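Local atomic coordinates of cryptic loci regulator 2 (Schizosaccharomyces pombe 972h-, PDB entry 5IKJ), a protein that acts upstream of histone deacetylases to promote transcriptional silencing and is required for nucleosome positioning at heterochromatic loci and for gene silencing by the SHREC repressor complex. Residues A[73-78]-A[234-239]; A[263-268]-A[289-294]. One frame throughout, in Å; residues are numbered along the deposited sequence.

Contact 1 (A[73-78]-A[234-239])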
# COMPACT_ATOMS: atom_id res chain seq x y z
N SER A 73 6.58 4.39 -0.99
CA SER A 73 6.12 4.94 -2.26
C SER A 73 7.14 4.67 -3.36
O SER A 73 8.34 4.87 -3.18
CB SER A 73 5.88 6.44 -2.14
OG SER A 73 5.36 6.96 -3.35
N THR A 74 6.64 4.21 -4.51
CA THR A 74 7.44 4.10 -5.72
C THR A 74 6.93 5.03 -6.82
O THR A 74 7.34 4.89 -7.98
CB THR A 74 7.47 2.66 -6.22
OG1 THR A 74 6.18 2.28 -6.70
CG2 THR A 74 7.90 1.71 -5.11
N GLN A 75 6.04 5.96 -6.48
CA GLN A 75 5.49 6.86 -7.49
C GLN A 75 6.56 7.71 -8.17
O GLN A 75 6.44 7.95 -9.38
CB GLN A 75 4.41 7.75 -6.87
CG GLN A 75 3.21 6.98 -6.32
CD GLN A 75 2.63 6.02 -7.33
OE1 GLN A 75 2.37 6.39 -8.48
NE2 GLN A 75 2.43 4.78 -6.92
N PRO A 76 7.59 8.20 -7.47
CA PRO A 76 8.66 8.91 -8.19
C PRO A 76 9.31 8.08 -9.28
O PRO A 76 9.77 8.63 -10.28
CB PRO A 76 9.65 9.26 -7.07
CG PRO A 76 8.83 9.30 -5.83
CD PRO A 76 7.79 8.24 -6.01
N ILE A 77 9.36 6.75 -9.11
CA ILE A 77 9.94 5.90 -10.14
C ILE A 77 9.04 5.87 -11.37
O ILE A 77 9.53 5.94 -12.51
CB ILE A 77 10.19 4.48 -9.59
CG1 ILE A 77 11.18 4.55 -8.42
CG2 ILE A 77 10.71 3.56 -10.69
CD1 ILE A 77 11.44 3.22 -7.74
N LEU A 78 7.73 5.77 -11.18
CA LEU A 78 6.81 5.81 -12.31
C LEU A 78 6.82 7.19 -12.97
O LEU A 78 6.73 7.30 -14.20
CB LEU A 78 5.40 5.43 -11.88
CG LEU A 78 4.36 5.40 -13.00
CD1 LEU A 78 4.69 4.33 -14.02
CD2 LEU A 78 2.95 5.20 -12.45
N ASP A 234 0.21 -3.02 -6.54
CA ASP A 234 -0.38 -4.27 -7.01
C ASP A 234 -1.61 -4.05 -7.88
O ASP A 234 -2.04 -4.98 -8.57
CB ASP A 234 -0.75 -5.16 -5.82
CG ASP A 234 0.45 -5.87 -5.23
OD1 ASP A 234 1.60 -5.56 -5.64
OD2 ASP A 234 0.26 -6.74 -4.35
N THR A 235 -2.20 -2.85 -7.85
CA THR A 235 -3.41 -2.57 -8.61
C THR A 235 -3.31 -1.37 -9.54
O THR A 235 -4.18 -1.22 -10.41
CB THR A 235 -4.61 -2.35 -7.67
OG1 THR A 235 -4.40 -1.16 -6.90
CG2 THR A 235 -4.78 -3.53 -6.72
N TYR A 236 -2.29 -0.52 -9.40
CA TYR A 236 -2.19 0.69 -10.20
C TYR A 236 -0.81 0.87 -10.81
O TYR A 236 -0.68 1.05 -12.02
CB TYR A 236 -2.56 1.91 -9.34
CG TYR A 236 -2.29 3.24 -9.99
CD1 TYR A 236 -3.20 3.81 -10.87
CD2 TYR A 236 -1.13 3.95 -9.71
CE1 TYR A 236 -2.96 5.04 -11.46
CE2 TYR A 236 -0.88 5.17 -10.30
CZ TYR A 236 -1.80 5.71 -11.17
OH TYR A 236 -1.55 6.93 -11.75
N THR A 237 0.24 0.81 -9.98
CA THR A 237 1.58 1.18 -10.45
C THR A 237 2.24 0.05 -11.22
O THR A 237 2.62 0.21 -12.38
CB THR A 237 2.44 1.60 -9.26
OG1 THR A 237 1.63 2.27 -8.28
CG2 THR A 237 3.55 2.54 -9.71
N TRP A 238 2.40 -1.11 -10.58
CA TRP A 238 3.05 -2.27 -11.20
C TRP A 238 2.16 -3.49 -11.02
O TRP A 238 2.54 -4.48 -10.39
CB TRP A 238 4.43 -2.50 -10.58
CG TRP A 238 5.18 -1.23 -10.30
CD1 TRP A 238 5.37 -0.64 -9.08
CD2 TRP A 238 5.84 -0.39 -11.26
NE1 TRP A 238 6.10 0.51 -9.22
CE2 TRP A 238 6.40 0.69 -10.55
CE3 TRP A 238 6.00 -0.45 -12.64
CZ2 TRP A 238 7.12 1.70 -11.18
CZ3 TRP A 238 6.72 0.56 -13.27
CH2 TRP A 238 7.27 1.62 -12.53
N PRO A 239 0.95 -3.46 -11.59
CA PRO A 239 -0.03 -4.51 -11.28
C PRO A 239 0.25 -5.85 -11.93
O PRO A 239 -0.11 -6.89 -11.36
CB PRO A 239 -1.35 -3.91 -11.78
CG PRO A 239 -0.94 -2.97 -12.86
CD PRO A 239 0.37 -2.39 -12.41
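The indole of Trp-238 meets Thr-74 at its pyrrole edge, while the methyl CG2 of its own neighbour Thr-237 lies over one face, offset toward the rim. Trp-238 NE1 donates to Thr-74 OG1 at 3.1 Å, and the hydroxyl lies only 10° out of the ring plane, where an indole N-H can be used well. The benzene half supplies the apolar contact: Leu-78 CD1 comes within 4.0 Å of Trp-238 CH2, and Ile-77 CG2 approaches Trp-238 CZ2. At the edge of the Tyr-236 ring, near its plane, lies the amide oxygen of Gln-75, with the two planes turned 41° apart; this ring also makes a cation-pi contact with Lys-232.

Gln-75 suits this place because its flexible chain can fold its amide between the Tyr-236 ring edge and the Thr-237 hydroxyl. A bend at chi2 (-52°) brings the amide back to Thr-237, and NE2 donates to Thr-237 OG1 at 3.0 Å, nearly in the amide plane. The same hydroxyl is bonded to Asp-233, so one acidic residue serves both threonines, Thr-74 only weakly. Threonine serves here through both branches: Thr-237 CG2 packs on Leu-78 CD2 at 3.9 Å.

Thr-74 occupies the N-cap position of helix 75-82, yet its side chain makes no capping bond, its hydroxyl facing the indole instead. The arrangement is a buried junction of two helix ends, the start of helix 75-82 packed against the close of helix 214-237, which finishes in a wider pi-type turn.

Contact 2 (A[263-268]-A[289-294])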
# COMPACT_ATOMS: atom_id res chain seq x y z
N ALA A 263 10.24 -11.35 -1.30
CA ALA A 263 10.66 -9.97 -1.52
C ALA A 263 10.67 -9.73 -3.02
O ALA A 263 10.55 -10.66 -3.82
CB ALA A 263 12.04 -9.70 -0.91
N ARG A 264 10.80 -8.46 -3.39
CA ARG A 264 10.83 -8.07 -4.79
C ARG A 264 11.31 -6.63 -4.83
O ARG A 264 11.16 -5.89 -3.86
CB ARG A 264 9.44 -8.19 -5.44
CG ARG A 264 8.48 -7.10 -5.01
CD ARG A 264 7.04 -7.45 -5.31
NE ARG A 264 6.14 -6.38 -4.88
CZ ARG A 264 4.82 -6.39 -5.04
NH1 ARG A 264 4.23 -7.42 -5.63
NH2 ARG A 264 4.10 -5.37 -4.61
N ASN A 265 11.92 -6.25 -5.95
CA ASN A 265 12.45 -4.90 -6.09
C ASN A 265 12.31 -4.47 -7.54
O ASN A 265 12.35 -5.29 -8.46
CB ASN A 265 13.92 -4.83 -5.66
CG ASN A 265 14.81 -5.74 -6.49
OD1 ASN A 265 15.00 -6.91 -6.16
ND2 ASN A 265 15.37 -5.20 -7.57
N LEU A 266 12.14 -3.17 -7.74
CA LEU A 266 12.07 -2.61 -9.08
C LEU A 266 13.46 -2.59 -9.70
O LEU A 266 14.47 -2.36 -9.02
CB LEU A 266 11.49 -1.20 -9.04
CG LEU A 266 10.00 -1.11 -8.67
CD1 LEU A 266 9.61 0.32 -8.34
CD2 LEU A 266 9.14 -1.66 -9.79
N ILE A 267 13.52 -2.83 -11.01
CA ILE A 267 14.78 -2.87 -11.74
C ILE A 267 15.11 -1.46 -12.20
O ILE A 267 14.30 -0.80 -12.85
CB ILE A 267 14.70 -3.83 -12.94
CG1 ILE A 267 14.00 -5.14 -12.55
CG2 ILE A 267 16.10 -4.14 -13.45
CD1 ILE A 267 13.65 -6.03 -13.73
N ASN A 268 16.31 -1.00 -11.86
CA ASN A 268 16.73 0.36 -12.21
C ASN A 268 17.05 0.43 -13.69
O ASN A 268 17.94 -0.27 -14.18
CB ASN A 268 17.94 0.77 -11.38
CG ASN A 268 18.41 2.18 -11.69
OD1 ASN A 268 18.51 2.58 -12.85
ND2 ASN A 268 18.72 2.94 -10.64
N GLN A 289 12.36 -7.83 -9.98
CA GLN A 289 13.07 -9.05 -9.63
C GLN A 289 12.34 -9.69 -8.46
O GLN A 289 11.94 -9.00 -7.52
CB GLN A 289 14.52 -8.79 -9.22
CG GLN A 289 15.32 -7.88 -10.13
CD GLN A 289 16.77 -7.76 -9.67
OE1 GLN A 289 17.21 -6.70 -9.24
NE2 GLN A 289 17.50 -8.86 -9.76
N TYR A 290 12.15 -11.00 -8.51
CA TYR A 290 11.52 -11.74 -7.43
C TYR A 290 12.56 -12.58 -6.70
O TYR A 290 13.45 -13.16 -7.33
CB TYR A 290 10.39 -12.63 -7.95
CG TYR A 290 9.30 -11.85 -8.67
CD1 TYR A 290 8.38 -11.09 -7.96
CD2 TYR A 290 9.21 -11.89 -10.05
CE1 TYR A 290 7.39 -10.38 -8.62
CE2 TYR A 290 8.22 -11.19 -10.72
CZ TYR A 290 7.32 -10.43 -10.00
OH TYR A 290 6.34 -9.73 -10.66
N HIS A 291 12.44 -12.63 -5.38
CA HIS A 291 13.33 -13.40 -4.53
C HIS A 291 12.46 -14.32 -3.68
O HIS A 291 11.63 -13.84 -2.90
CB HIS A 291 14.18 -12.48 -3.66
CG HIS A 291 14.67 -11.27 -4.38
ND1 HIS A 291 15.72 -11.30 -5.27
CD2 HIS A 291 14.22 -9.99 -4.37
CE1 HIS A 291 15.92 -10.09 -5.76
NE2 HIS A 291 15.02 -9.27 -5.23
N CYS A 292 12.66 -15.62 -3.83
CA CYS A 292 11.70 -16.60 -3.35
C CYS A 292 12.32 -17.52 -2.31
O CYS A 292 13.53 -17.51 -2.06
CB CYS A 292 11.15 -17.43 -4.52
SG CYS A 292 10.58 -16.42 -5.90
N LYS A 293 11.45 -18.31 -1.69
CA LYS A 293 11.82 -19.33 -0.72
C LYS A 293 11.11 -20.61 -1.10
O LYS A 293 9.88 -20.66 -1.10
CB LYS A 293 11.43 -18.89 0.70
CG LYS A 293 11.42 -20.00 1.76
CD LYS A 293 12.81 -20.56 2.02
CE LYS A 293 12.80 -21.48 3.23
NZ LYS A 293 11.80 -22.57 3.11
N GLN A 294 11.88 -21.65 -1.43
CA GLN A 294 11.26 -22.92 -1.77
C GLN A 294 10.48 -23.45 -0.58
O GLN A 294 10.88 -23.29 0.58
CB GLN A 294 12.32 -23.94 -2.20
CG GLN A 294 11.73 -25.24 -2.71
CD GLN A 294 12.77 -26.15 -3.35
OE1 GLN A 294 13.88 -25.73 -3.65
NE2 GLN A 294 12.40 -27.41 -3.56
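Neighbouring strands of a five-stranded antiparallel sheet, 255-266 and 288-294, pair here through Ala-263 to Asn-265 and Gln-289 to His-291, their axes 4.8 Å apart. Ala-263 with His-291 and Asn-265 with Gln-289 are hydrogen-bonded pairs, each closed by two backbone bonds, and Arg-264 with Tyr-290 is the non-hydrogen-bonded pair between them. There Arg-264 CA also makes a CA-H...O contact with Gln-289 O at 3.1 Å.

Helix 531-540 packs on Ala-263, Asn-265 and His-291 of the face that also carries Gln-289, and small Ala-263 fits beside the imidazole, its CB 4.1 Å from His-291 CD2. With CG of Asn-265 set between its backbone N and carbonyl carbon (chi1 61°), the amide reaches across to the other strand. Its OD1 takes the NE2-H of His-291, amide and ring being nearly coplanar (15°); the modelled separation is unusually short and its exact value doubtful. Asn-265 ND2 gives a straight bond to Gln-289 OE1 at 2.9 Å, the two amides standing almost perpendicular, 77° apart. Beyond it, Ile-267 CG1 packs crosswise on the aliphatic Gln-289 CG at 3.9 Å.

On the opposite face, Arg-264 CB lies 4.0 Å from Tyr-290 CD1; the extended arginine chain runs on to a salt bridge with Asp-234 and a bond to Tyr-242 O, and the Tyr-290 hydroxyl bonds to the backbone N of Tyr-242.

The polar groups of Asn-265, Gln-289 and His-291 join a closed circuit: Gln-289 NE2 bonds to the carboxylate of Asp-303, and the backbone N of the same residue donates to His-291 ND1. With ND1 accepting and NE2 donating, the buried histidine is probably neutral and its ring flip fixed, while both amides are oriented by bonds at each end.

How the contacts relate
Contact 2 follows contact 1 along the chain, and their centres lie about 15 Å apart, yet they touch in two ways. A salt bridge joins Asp-234 OD1 to Arg-264 NH2 at 2.7 Å, tying the last turns of helix 214-237 to the sheet. Leu-266, at the end of strand 255-266, faces contact 1: its CD1 lies 3.5 Å from Ile-77 CD1 and 3.6 Å from Trp-238 NE1, packing against both segments of contact 1. The zinc site of His-189, Cys-204, Cys-206 and Cys-209 includes no residue of either contact, though its last cysteine shortly precedes helix 214-237. Both contacts also pack against another protein chain, through Thr-74 and Ala-263 among others.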